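Local coordinates for coenzyme F420-dependent N(5),N(10)-methenyltetrahydromethanopterin reductase-related protein (Desulfurobacterium thermolithotrophum DSM 11699, PDB 6HUZ) that binds the iron-guanylylpyridinol cofactor and methenyltetrahydrofolate as a bacterial [Fe]-hydrogenase paralog, using tetrahydrofolate derivatives as substrates, at residues Glu219-Leu228 with Met274-Thr284; Lys252-Leu261 with Leu301-Glu312. All coordinates share one frame; numbering follows the deposited sequence. Where two conformers were deposited one is given.

Contact 1: Glu219-Leu228 with Met274-Thr284; sequences EYYKVSRDIL and MILDKNEQPLT. With GUE (5,10-Methenyltetrahydrofolate), chain C.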
loop_
_atom_site.group_PDB
_atom_site.type_symbol
_atom_site.label_atom_id
_atom_site.label_comp_id
_atom_site.label_asym_id
_atom_site.label_seq_id
_atom_site.Cartn_x
_atom_site.Cartn_y
_atom_site.Cartn_z
ATOM N N GLU A 219 8.524 7.238 7.920
ATOM C CA GLU A 219 8.206 8.001 9.118
ATOM C C GLU A 219 7.797 7.029 10.243
ATOM O O GLU A 219 8.271 7.160 11.364
ATOM C CB GLU A 219 7.096 9.021 8.842
ATOM C CG GLU A 219 6.801 9.886 10.061
ATOM C CD GLU A 219 6.053 11.169 9.756
ATOM O OE1 GLU A 219 4.984 11.382 10.370
ATOM O OE2 GLU A 219 6.534 11.963 8.910
ATOM N N TYR A 220 6.963 6.034 9.930
ATOM C CA TYR A 220 6.518 5.050 10.916
ATOM C C TYR A 220 7.710 4.199 11.385
ATOM O O TYR A 220 7.790 3.830 12.548
ATOM C CB TYR A 220 5.378 4.189 10.331
ATOM C CG TYR A 220 5.184 2.907 11.085
ATOM C CD1 TYR A 220 4.718 2.914 12.399
ATOM C CD2 TYR A 220 5.502 1.681 10.507
ATOM C CE1 TYR A 220 4.576 1.734 13.120
ATOM C CE2 TYR A 220 5.381 0.492 11.230
ATOM C CZ TYR A 220 4.918 0.527 12.535
ATOM O OH TYR A 220 4.810 -0.637 13.254
ATOM N N TYR A 221 8.638 3.889 10.497
ATOM C CA TYR A 221 9.813 3.117 10.887
ATOM C C TYR A 221 10.636 3.933 11.908
ATOM O O TYR A 221 11.101 3.380 12.911
ATOM C CB TYR A 221 10.670 2.815 9.629
ATOM C CG TYR A 221 12.092 2.444 9.949
ATOM C CD1 TYR A 221 12.443 1.134 10.222
ATOM C CD2 TYR A 221 13.092 3.407 9.982
ATOM C CE1 TYR A 221 13.750 0.784 10.529
ATOM C CE2 TYR A 221 14.402 3.070 10.294
ATOM C CZ TYR A 221 14.725 1.757 10.577
ATOM O OH TYR A 221 16.012 1.392 10.875
ATOM N N LYS A 222 10.835 5.249 11.656
ATOM C CA LYS A 222 11.622 6.078 12.609
ATOM C C LYS A 222 10.929 6.172 13.986
ATOM O O LYS A 222 11.602 6.096 15.013
ATOM C CB LYS A 222 11.869 7.477 12.025
ATOM C CG LYS A 222 12.993 7.499 10.985
ATOM C CD LYS A 222 12.744 8.513 9.888
ATOM C CE LYS A 222 12.656 9.931 10.382
ATOM N NZ LYS A 222 11.642 10.702 9.626
ATOM N N VAL A 223 9.585 6.327 14.018
ATOM C CA VAL A 223 8.858 6.385 15.301
ATOM C C VAL A 223 9.019 5.034 15.999
ATOM O O VAL A 223 9.253 4.979 17.195
ATOM C CB VAL A 223 7.356 6.697 15.102
ATOM C CG1 VAL A 223 6.595 6.574 16.430
ATOM C CG2 VAL A 223 7.162 8.084 14.515
ATOM N N SER A 224 8.884 3.931 15.253
ATOM C CA SER A 224 9.028 2.572 15.814
ATOM C C SER A 224 10.423 2.301 16.398
ATOM O O SER A 224 10.538 1.755 17.488
ATOM C CB SER A 224 8.742 1.530 14.735
ATOM O OG SER A 224 7.356 1.563 14.456
ATOM N N ARG A 225 11.464 2.674 15.665
ATOM C CA ARG A 225 12.864 2.489 16.052
ATOM C C ARG A 225 13.249 3.351 17.249
ATOM O O ARG A 225 13.873 2.857 18.196
ATOM C CB ARG A 225 13.774 2.860 14.835
ATOM C CG ARG A 225 15.304 2.963 15.082
ATOM C CD ARG A 225 16.049 3.715 13.944
ATOM N NE ARG A 225 15.800 5.165 13.965
ATOM C CZ ARG A 225 16.118 6.023 12.996
ATOM N NH1 ARG A 225 16.719 5.598 11.894
ATOM N NH2 ARG A 225 15.831 7.317 13.124
ATOM N N ASP A 226 12.896 4.641 17.207
ATOM C CA ASP A 226 13.272 5.596 18.261
ATOM C C ASP A 226 12.336 5.795 19.427
ATOM O O ASP A 226 12.834 6.053 20.502
ATOM C CB ASP A 226 13.466 6.999 17.684
ATOM C CG ASP A 226 14.466 7.109 16.568
ATOM O OD1 ASP A 226 15.338 6.213 16.462
ATOM O OD2 ASP A 226 14.376 8.084 15.789
ATOM N N ILE A 227 11.014 5.766 19.225
ATOM C CA ILE A 227 10.096 6.041 20.318
ATOM C C ILE A 227 9.438 4.792 20.891
ATOM O O ILE A 227 9.475 4.617 22.101
ATOM C CB ILE A 227 9.070 7.109 19.839
ATOM C CG1 ILE A 227 9.814 8.397 19.370
ATOM C CG2 ILE A 227 8.111 7.425 20.945
ATOM C CD1 ILE A 227 8.980 9.437 18.672
ATOM N N LEU A 228 8.833 3.931 20.061
ATOM C CA LEU A 228 8.204 2.728 20.602
ATOM C C LEU A 228 9.253 1.708 21.039
ATOM O O LEU A 228 9.004 0.930 21.962
ATOM C CB LEU A 228 7.308 2.084 19.547
ATOM C CG LEU A 228 6.112 2.946 19.147
ATOM C CD1 LEU A 228 5.272 2.224 18.116
ATOM C CD2 LEU A 228 5.283 3.297 20.397
ATOM N N MET A 274 -0.649 7.654 18.037
ATOM C CA MET A 274 0.649 7.404 17.411
ATOM C C MET A 274 1.334 8.737 17.082
ATOM O O MET A 274 2.380 8.752 16.421
ATOM C CB MET A 274 0.481 6.479 16.205
ATOM C CG MET A 274 0.393 5.000 16.587
ATOM S SD MET A 274 1.905 4.330 17.410
ATOM C CE MET A 274 3.179 4.633 16.080
ATOM N N ILE A 275 0.756 9.880 17.554
ATOM C CA ILE A 275 1.367 11.200 17.363
ATOM C C ILE A 275 2.231 11.313 18.633
ATOM O O ILE A 275 1.785 11.856 19.651
ATOM C CB ILE A 275 0.313 12.330 17.240
ATOM C CG1 ILE A 275 -0.530 12.140 15.968
ATOM C CG2 ILE A 275 0.965 13.709 17.235
ATOM C CD1 ILE A 275 -1.812 12.999 15.942
ATOM N N LEU A 276 3.442 10.742 18.586
ATOM C CA LEU A 276 4.342 10.701 19.753
ATOM C C LEU A 276 5.444 11.776 19.780
ATOM O O LEU A 276 5.894 12.123 20.869
ATOM C CB LEU A 276 4.919 9.289 19.898
ATOM C CG LEU A 276 3.852 8.185 20.012
ATOM C CD1 LEU A 276 4.450 6.796 19.788
ATOM C CD2 LEU A 276 3.137 8.245 21.337
ATOM N N ASP A 277 5.861 12.315 18.619
ATOM C CA ASP A 277 6.875 13.385 18.558
ATOM C C ASP A 277 6.493 14.274 17.392
ATOM O O ASP A 277 6.936 14.043 16.260
ATOM C CB ASP A 277 8.304 12.830 18.378
ATOM C CG ASP A 277 9.391 13.904 18.415
ATOM O OD1 ASP A 277 9.045 15.109 18.409
ATOM O OD2 ASP A 277 10.583 13.538 18.453
ATOM N N LYS A 278 5.658 15.283 17.663
ATOM C CA LYS A 278 5.174 16.201 16.639
ATOM C C LYS A 278 6.262 16.707 15.703
ATOM O O LYS A 278 6.049 16.707 14.491
ATOM C CB LYS A 278 4.431 17.378 17.271
ATOM C CG LYS A 278 3.053 17.004 17.795
ATOM C CD LYS A 278 2.546 18.026 18.811
ATOM C CE LYS A 278 1.786 17.403 19.965
ATOM N NZ LYS A 278 0.313 17.480 19.775
ATOM N N ASN A 279 7.425 17.135 16.244
ATOM C CA ASN A 279 8.504 17.636 15.390
ATOM C C ASN A 279 9.060 16.586 14.432
ATOM O O ASN A 279 9.440 16.932 13.311
ATOM C CB ASN A 279 9.641 18.245 16.218
ATOM C CG ASN A 279 9.395 19.689 16.611
ATOM O OD1 ASN A 279 8.727 20.458 15.895
ATOM N ND2 ASN A 279 9.931 20.097 17.761
ATOM N N GLU A 280 9.100 15.315 14.844
ATOM C CA GLU A 280 9.637 14.258 13.979
ATOM C C GLU A 280 8.587 13.502 13.181
ATOM O O GLU A 280 8.927 12.521 12.502
ATOM C CB GLU A 280 10.492 13.292 14.818
ATOM C CG GLU A 280 11.866 13.860 15.130
ATOM C CD GLU A 280 12.704 14.037 13.879
ATOM O OE1 GLU A 280 12.931 15.201 13.475
ATOM O OE2 GLU A 280 13.116 13.011 13.292
ATOM N N GLN A 281 7.321 13.944 13.224
ATOM C CA GLN A 281 6.271 13.263 12.469
ATOM C C GLN A 281 5.472 14.209 11.564
ATOM O O GLN A 281 4.258 14.309 11.731
ATOM C CB GLN A 281 5.312 12.537 13.428
ATOM C CG GLN A 281 5.959 11.398 14.173
ATOM C CD GLN A 281 4.958 10.673 15.024
ATOM O OE1 GLN A 281 5.015 10.733 16.252
ATOM N NE2 GLN A 281 4.017 9.965 14.402
ATOM N N PRO A 282 6.118 14.882 10.586
ATOM C CA PRO A 282 5.373 15.797 9.682
ATOM C C PRO A 282 4.192 15.174 8.938
ATOM O O PRO A 282 3.132 15.768 8.885
ATOM C CB PRO A 282 6.430 16.230 8.659
ATOM C CG PRO A 282 7.587 15.318 8.865
ATOM C CD PRO A 282 7.555 14.861 10.261
ATOM N N LEU A 283 4.382 14.005 8.333
ATOM C CA LEU A 283 3.279 13.377 7.611
ATOM C C LEU A 283 2.148 12.931 8.525
ATOM O O LEU A 283 0.994 13.118 8.166
ATOM C CB LEU A 283 3.779 12.185 6.784
ATOM C CG LEU A 283 4.620 12.534 5.561
ATOM C CD1 LEU A 283 5.164 11.279 4.908
ATOM C CD2 LEU A 283 3.827 13.351 4.551
ATOM N N THR A 284 2.446 12.355 9.709
ATOM C CA THR A 284 1.354 11.900 10.596
ATOM C C THR A 284 0.480 13.097 10.948
ATOM O O THR A 284 -0.760 13.091 10.801
ATOM C CB THR A 284 1.914 11.303 11.905
ATOM O OG1 THR A 284 2.894 10.307 11.632
ATOM C CG2 THR A 284 0.818 10.698 12.777
HETATM N N1 GUE C . -1.678 3.727 19.071
HETATM C C2 GUE C . -2.464 2.856 18.382
HETATM N N3 GUE C . -2.260 1.534 18.379
HETATM C C4 GUE C . -1.289 0.946 19.056
HETATM C C6 GUE C . 1.036 2.195 21.811
HETATM C "C1'" GUE C . 5.487 -2.452 21.459
HETATM C "C2'" GUE C . 4.853 -2.239 20.228
HETATM C "C3'" GUE C . 3.903 -1.222 20.091
HETATM C "C4'" GUE C . 3.556 -0.416 21.188
HETATM C "C5'" GUE C . 4.178 -0.658 22.424
HETATM O O4 GUE C . -1.168 -0.297 19.019
HETATM C C4A GUE C . -0.409 1.822 19.860
HETATM N N5 GUE C . 0.715 1.451 20.601
HETATM C C7 GUE C . 1.255 3.614 21.299
HETATM N N8 GUE C . 0.121 4.112 20.527
HETATM C C8A GUE C . -0.663 3.263 19.818
HETATM N N2 GUE C . -3.471 3.386 17.646
HETATM C C9 GUE C . 2.441 1.644 22.103
HETATM N N10 GUE C . 2.543 0.572 21.115
HETATM C "C6'" GUE C . 5.136 -1.662 22.548
HETATM C C11 GUE C . 6.517 -3.550 21.622
HETATM O O11 GUE C . 7.062 -4.040 20.644
HETATM N N GUE C . 6.797 -3.989 22.855
HETATM C CA GUE C . 7.642 -5.159 23.102
HETATM C C GUE C . 6.928 -6.203 23.938
HETATM O OX1 GUE C . 6.022 -5.841 24.733
HETATM O OX2 GUE C . 7.243 -7.408 23.820
HETATM C CB GUE C . 8.987 -4.769 23.726
HETATM C CG GUE C . 9.165 -3.259 23.921
HETATM C CD GUE C . 10.446 -2.904 24.666
HETATM O OE1 GUE C . 11.154 -1.966 24.209
HETATM O OE2 GUE C . 10.739 -3.544 25.711
HETATM C C1 GUE C . 1.587 0.580 20.267
HETATM O O HOH W 1 9.840 9.903 12.561
HETATM O O HOH W 2 10.500 13.028 10.236
#
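Glu-219 OE1 is gripped by two donors of one residue: Thr-284 OG1 at 2.7 Å takes its anti lone pair, and Thr-284 N arrives on the syn side, 28° out of the carboxylate plane. Glu-219 OE2 receives Leu-283 N on its syn lone pair at 3.0 Å. Both oxygens are thus anchored, which fixes the rotation of this buried carboxylate at the first turn of helix 282-292, where the helix dipole would probably favour its negative charge. An extended chain, with CG opposite the backbone N (chi1 -177°), carries the group across.

Gln-281, the N-cap residue, organises the loop beside it. Its OE1 accepts from the N atoms of Leu-276 and Asp-277, the latter in the carbonyl plane, while NE2 gives one hydrogen to Met-274 O and another to Thr-284 OG1; the amide is therefore held at both ends. Val-223 rests against this amide, CG2 lying 3.4 Å from Gln-281 CD.

Farther along helix 207-228 the chemistry turns apolar. Ile-227 and Leu-276 lie side by side, pointing opposite ways, Ile-227 CG2 on Leu-276 CB, and Ile-227 CD1 meets Asp-277 CB at 3.5 Å. Leu-228 CD2 touches Leu-276 CD1 at 3.6 Å. Met-274 folds back at its last two torsions and brings CE against Val-223 CG1 and Leu-228 CD1, with the Tyr-220 ring meeting that methyl at its edge.

The same Met-274 lays CG 3.5 Å from N1 of the methenyltetrahydrofolate, and Leu-228 CD2 approaches its C9. Thr-230 and Ser-273 hydrogen-bond the ligand, as does Lys-17 of the second subunit. A helix start whose Leu-283 and Thr-284 N atoms are bound by a carboxylate from helix 207-228 leads, through an apolar seam, into the wall of a folate-binding site at the subunit interface.

Contact 2: Lys252-Leu261 with Leu301-Glu312; sequences KYGLEGLIKL and LIKEAENFSPSE. With NA (sodium ion), chain I.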
loop_
_atom_site.group_PDB
_atom_site.type_symbol
_atom_site.label_atom_id
_atom_site.label_comp_id
_atom_site.label_asym_id
_atom_site.label_seq_id
_atom_site.Cartn_x
_atom_site.Cartn_y
_atom_site.Cartn_z
ATOM N N LYS A 252 -10.605 -4.480 -5.085
ATOM C CA LYS A 252 -11.834 -5.221 -5.060
ATOM C C LYS A 252 -13.086 -4.372 -4.922
ATOM O O LYS A 252 -14.092 -4.663 -5.575
ATOM C CB LYS A 252 -11.761 -6.193 -3.867
ATOM C CG LYS A 252 -12.966 -7.073 -3.652
ATOM C CD LYS A 252 -13.032 -8.202 -4.626
ATOM C CE LYS A 252 -13.928 -9.301 -4.102
ATOM N NZ LYS A 252 -13.884 -10.478 -5.002
ATOM N N TYR A 253 -13.062 -3.379 -4.056
ATOM C CA TYR A 253 -14.275 -2.601 -3.771
ATOM C C TYR A 253 -14.249 -1.141 -4.147
ATOM O O TYR A 253 -15.223 -0.449 -3.891
ATOM C CB TYR A 253 -14.640 -2.740 -2.258
ATOM C CG TYR A 253 -14.652 -4.155 -1.710
ATOM C CD1 TYR A 253 -15.686 -5.036 -2.018
ATOM C CD2 TYR A 253 -13.681 -4.583 -0.813
ATOM C CE1 TYR A 253 -15.732 -6.321 -1.464
ATOM C CE2 TYR A 253 -13.696 -5.867 -0.291
ATOM C CZ TYR A 253 -14.723 -6.736 -0.615
ATOM O OH TYR A 253 -14.690 -8.006 -0.083
ATOM N N GLY A 254 -13.189 -0.678 -4.774
ATOM C CA GLY A 254 -13.091 0.723 -5.182
ATOM C C GLY A 254 -12.844 1.657 -4.015
ATOM O O GLY A 254 -12.809 1.245 -2.853
ATOM N N LEU A 255 -12.696 2.919 -4.311
ATOM C CA LEU A 255 -12.452 3.906 -3.248
ATOM C C LEU A 255 -13.616 4.011 -2.275
ATOM O O LEU A 255 -13.425 4.298 -1.097
ATOM C CB LEU A 255 -12.236 5.288 -3.899
ATOM C CG LEU A 255 -10.822 5.563 -4.419
ATOM C CD1 LEU A 255 -10.826 6.790 -5.341
ATOM C CD2 LEU A 255 -9.848 5.728 -3.256
ATOM N N GLU A 256 -14.827 3.819 -2.770
ATOM C CA GLU A 256 -15.993 3.910 -1.914
ATOM C C GLU A 256 -15.966 2.772 -0.900
ATOM O O GLU A 256 -16.325 2.988 0.225
ATOM C CB GLU A 256 -17.297 3.942 -2.739
ATOM C CG GLU A 256 -17.686 2.646 -3.438
ATOM C CD GLU A 256 -17.156 2.478 -4.857
ATOM O OE1 GLU A 256 -16.045 2.974 -5.148
ATOM O OE2 GLU A 256 -17.852 1.845 -5.682
ATOM N N GLY A 257 -15.520 1.594 -1.302
ATOM C CA GLY A 257 -15.441 0.451 -0.412
ATOM C C GLY A 257 -14.339 0.669 0.613
ATOM O O GLY A 257 -14.525 0.403 1.792
ATOM N N LEU A 258 -13.202 1.183 0.167
ATOM C CA LEU A 258 -12.055 1.485 1.015
ATOM C C LEU A 258 -12.474 2.401 2.149
ATOM O O LEU A 258 -12.143 2.148 3.309
ATOM C CB LEU A 258 -10.980 2.209 0.176
ATOM C CG LEU A 258 -9.816 2.738 1.005
ATOM C CD1 LEU A 258 -8.964 1.602 1.545
ATOM C CD2 LEU A 258 -8.974 3.683 0.187
ATOM N N ILE A 259 -13.191 3.475 1.803
ATOM C CA ILE A 259 -13.645 4.456 2.785
ATOM C C ILE A 259 -14.660 3.836 3.771
ATOM O O ILE A 259 -14.510 4.014 4.973
ATOM C CB ILE A 259 -14.227 5.703 2.077
ATOM C CG1 ILE A 259 -13.113 6.491 1.324
ATOM C CG2 ILE A 259 -14.957 6.602 3.076
ATOM C CD1 ILE A 259 -13.650 7.410 0.169
ATOM N N LYS A 260 -15.680 3.113 3.272
ATOM C CA LYS A 260 -16.683 2.510 4.153
ATOM C C LYS A 260 -16.105 1.426 5.058
ATOM O O LYS A 260 -16.453 1.350 6.239
ATOM C CB LYS A 260 -17.815 1.890 3.325
ATOM C CG LYS A 260 -18.928 1.253 4.163
ATOM C CD LYS A 260 -19.675 2.287 4.985
ATOM C CE LYS A 260 -21.078 1.846 5.336
ATOM N NZ LYS A 260 -21.955 1.715 4.137
ATOM N N LEU A 261 -15.267 0.570 4.519
ATOM C CA LEU A 261 -14.729 -0.500 5.351
ATOM C C LEU A 261 -13.650 -0.081 6.352
ATOM O O LEU A 261 -13.680 -0.585 7.461
ATOM C CB LEU A 261 -14.264 -1.646 4.465
ATOM C CG LEU A 261 -15.424 -2.272 3.652
ATOM C CD1 LEU A 261 -14.891 -3.050 2.458
ATOM C CD2 LEU A 261 -16.306 -3.144 4.542
ATOM N N LEU A 301 -17.561 10.845 -2.855
ATOM C CA LEU A 301 -17.097 9.528 -2.420
ATOM C C LEU A 301 -17.764 9.101 -1.135
ATOM O O LEU A 301 -18.075 7.915 -0.971
ATOM C CB LEU A 301 -15.584 9.525 -2.232
ATOM C CG LEU A 301 -14.742 9.607 -3.510
ATOM C CD1 LEU A 301 -13.238 9.454 -3.179
ATOM C CD2 LEU A 301 -15.138 8.531 -4.517
ATOM N N ILE A 302 -17.963 10.067 -0.210
ATOM C CA ILE A 302 -18.608 9.838 1.079
ATOM C C ILE A 302 -20.018 9.339 0.797
ATOM O O ILE A 302 -20.492 8.470 1.512
ATOM C CB ILE A 302 -18.634 11.151 1.920
ATOM C CG1 ILE A 302 -17.213 11.672 2.219
ATOM C CG2 ILE A 302 -19.425 10.972 3.226
ATOM C CD1 ILE A 302 -16.237 10.658 2.916
ATOM N N LYS A 303 -20.682 9.864 -0.244
ATOM C CA LYS A 303 -22.030 9.435 -0.601
ATOM C C LYS A 303 -22.002 8.001 -1.152
ATOM O O LYS A 303 -22.848 7.185 -0.785
ATOM C CB LYS A 303 -22.683 10.412 -1.597
ATOM C CG LYS A 303 -24.196 10.289 -1.655
ATOM C CD LYS A 303 -24.756 10.575 -3.038
ATOM C CE LYS A 303 -26.197 10.139 -3.159
ATOM N NZ LYS A 303 -26.736 10.395 -4.519
ATOM N N GLU A 304 -21.028 7.670 -2.009
ATOM C CA GLU A 304 -20.934 6.303 -2.545
ATOM C C GLU A 304 -20.670 5.331 -1.367
ATOM O O GLU A 304 -21.278 4.262 -1.294
ATOM C CB GLU A 304 -19.782 6.185 -3.566
ATOM C CG GLU A 304 -19.943 7.012 -4.823
ATOM C CD GLU A 304 -18.783 6.872 -5.797
ATOM O OE1 GLU A 304 -17.986 5.926 -5.627
ATOM O OE2 GLU A 304 -18.666 7.697 -6.734
ATOM N N ALA A 305 -19.776 5.713 -0.444
ATOM C CA ALA A 305 -19.434 4.875 0.719
ATOM C C ALA A 305 -20.656 4.576 1.560
ATOM O O ALA A 305 -20.809 3.458 2.047
ATOM C CB ALA A 305 -18.365 5.551 1.563
ATOM N N GLU A 306 -21.551 5.555 1.716
ATOM C CA GLU A 306 -22.771 5.360 2.493
ATOM C C GLU A 306 -23.703 4.336 1.814
ATOM O O GLU A 306 -24.428 3.629 2.499
ATOM C CB GLU A 306 -23.484 6.701 2.723
ATOM C CG GLU A 306 -22.736 7.595 3.700
ATOM C CD GLU A 306 -23.415 8.916 4.011
ATOM O OE1 GLU A 306 -23.612 9.724 3.074
ATOM O OE2 GLU A 306 -23.750 9.143 5.197
ATOM N N ASN A 307 -23.680 4.234 0.479
ATOM C CA ASN A 307 -24.534 3.266 -0.223
ATOM C C ASN A 307 -23.768 1.964 -0.586
ATOM O O ASN A 307 -24.285 1.141 -1.342
ATOM C CB ASN A 307 -25.083 3.918 -1.496
ATOM C CG ASN A 307 -25.885 5.175 -1.220
ATOM O OD1 ASN A 307 -25.543 6.280 -1.669
ATOM N ND2 ASN A 307 -26.973 5.035 -0.471
ATOM N N PHE A 308 -22.543 1.780 -0.045
ATOM C CA PHE A 308 -21.700 0.617 -0.345
ATOM C C PHE A 308 -21.932 -0.570 0.527
ATOM O O PHE A 308 -22.124 -0.418 1.723
ATOM C CB PHE A 308 -20.217 0.991 -0.185
ATOM C CG PHE A 308 -19.288 -0.207 -0.279
ATOM C CD1 PHE A 308 -18.966 -0.759 -1.507
ATOM C CD2 PHE A 308 -18.793 -0.816 0.869
ATOM C CE1 PHE A 308 -18.151 -1.896 -1.586
ATOM C CE2 PHE A 308 -17.956 -1.931 0.789
ATOM C CZ PHE A 308 -17.657 -2.479 -0.434
ATOM N N SER A 309 -21.843 -1.765 -0.053
ATOM C CA SER A 309 -21.980 -3.004 0.710
ATOM C C SER A 309 -21.055 -4.037 0.053
ATOM O O SER A 309 -21.085 -4.147 -1.175
ATOM C CB SER A 309 -23.424 -3.494 0.698
ATOM O OG SER A 309 -23.646 -4.359 1.798
ATOM N N PRO A 310 -20.196 -4.782 0.789
ATOM C CA PRO A 310 -19.327 -5.753 0.099
ATOM C C PRO A 310 -20.153 -6.909 -0.476
ATOM O O PRO A 310 -20.895 -7.542 0.259
ATOM C CB PRO A 310 -18.371 -6.229 1.201
ATOM C CG PRO A 310 -19.148 -6.060 2.462
ATOM C CD PRO A 310 -19.982 -4.814 2.254
ATOM N N SER A 311 -20.029 -7.177 -1.772
ATOM C CA SER A 311 -20.789 -8.254 -2.434
ATOM C C SER A 311 -20.302 -9.638 -2.033
ATOM O O SER A 311 -21.110 -10.543 -1.877
ATOM C CB SER A 311 -20.702 -8.099 -3.955
ATOM O OG SER A 311 -19.360 -7.905 -4.372
ATOM N N GLU A 312 -18.983 -9.809 -1.876
ATOM C CA GLU A 312 -18.435 -11.090 -1.484
ATOM C C GLU A 312 -17.206 -10.904 -0.586
ATOM O O GLU A 312 -16.525 -9.870 -0.637
ATOM C CB GLU A 312 -18.109 -11.921 -2.723
ATOM C CG GLU A 312 -17.065 -11.311 -3.619
ATOM C CD GLU A 312 -16.860 -12.119 -4.882
ATOM O OE1 GLU A 312 -17.848 -12.334 -5.620
ATOM O OE2 GLU A 312 -15.710 -12.541 -5.133
HETATM NA NA NA I . -14.967 2.403 -7.873
HETATM O O HOH W 3 -24.869 1.056 3.464
HETATM O O HOH W 4 -16.449 3.547 -9.885
#
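Phe-308, Glu-256 and Lys-260 bury the most surface here, and the Phe-308 ring lies at the centre. Gly-257 CA sits over one face, 3.5 Å from the ring centroid and 6° off its normal, a CH-pi contact of nearly ideal geometry. Around the ring, Tyr-253 CB approaches CZ and Leu-261 CD1 approaches CE2.

Lys-260 runs beside the same ring and, in the modelled conformer, one of two, bends twice to bring NZ to the end of helix 299-306. There Lys-260 NZ donates to Ala-305 O at 3.0 Å, in the carbonyl plane, and weakly to Phe-308 O; a water links it to Glu-306 O. In that conformer the ammonium sits at the helix C-terminus, whose dipole would probably favour a positive charge.

Glu-256 CB packs on Glu-304 CB at 3.4 Å. A CG wedged between backbone N and carbonyl carbon (chi1 70°) and a further bend turn Glu-256 OE1 to the sodium ion, 3.0 Å away, which Lys-356 O and Glu-236 of the second subunit also bind. The carboxylates of Glu-256 and Glu-304 are nearly perpendicular, and Arg-232 of the second subunit pairs with Glu-304.

In the loop after helix 299-306, Glu-312 O accepts from Tyr-253 OH at 2.7 Å, while Tyr-253 CE1 touches Pro-310 CB. Replacing Tyr-253 by an alanine would probably leave Glu-312 O without this donor and open a gap beside Phe-308 and Pro-310. Lys-252 NZ bridges to Glu-312 OE2 at 2.8 Å and also to Glu-325 of the second subunit.

The axes of 252-261 and 301-306 approach to 8.0 Å and cross at -83°, with the CA atoms of Glu-256 and Ala-305 4.4 Å apart: a close, nearly perpendicular helix-helix crossing beside an intersubunit sodium site.

Contact 1 is the more buried, with 9 of 14 touching residues buried against 8 of 17 in contact 2, although contact 2 has the larger interface, 792 against 540 Å². Their centres lie 30 Å apart and their nearest atoms about 16 Å, so they do not touch. They are joined through successive helices: contact 1 uses helix 207-228, contact 2 helix 232-262, and their segments alternate along the chain. In both, charge is placed at a helix end, a carboxylate at an N-terminus in contact 1 and an ammonium at a C-terminus in contact 2. Each reaches the second subunit, one beside a folate ligand, the other beside sodium.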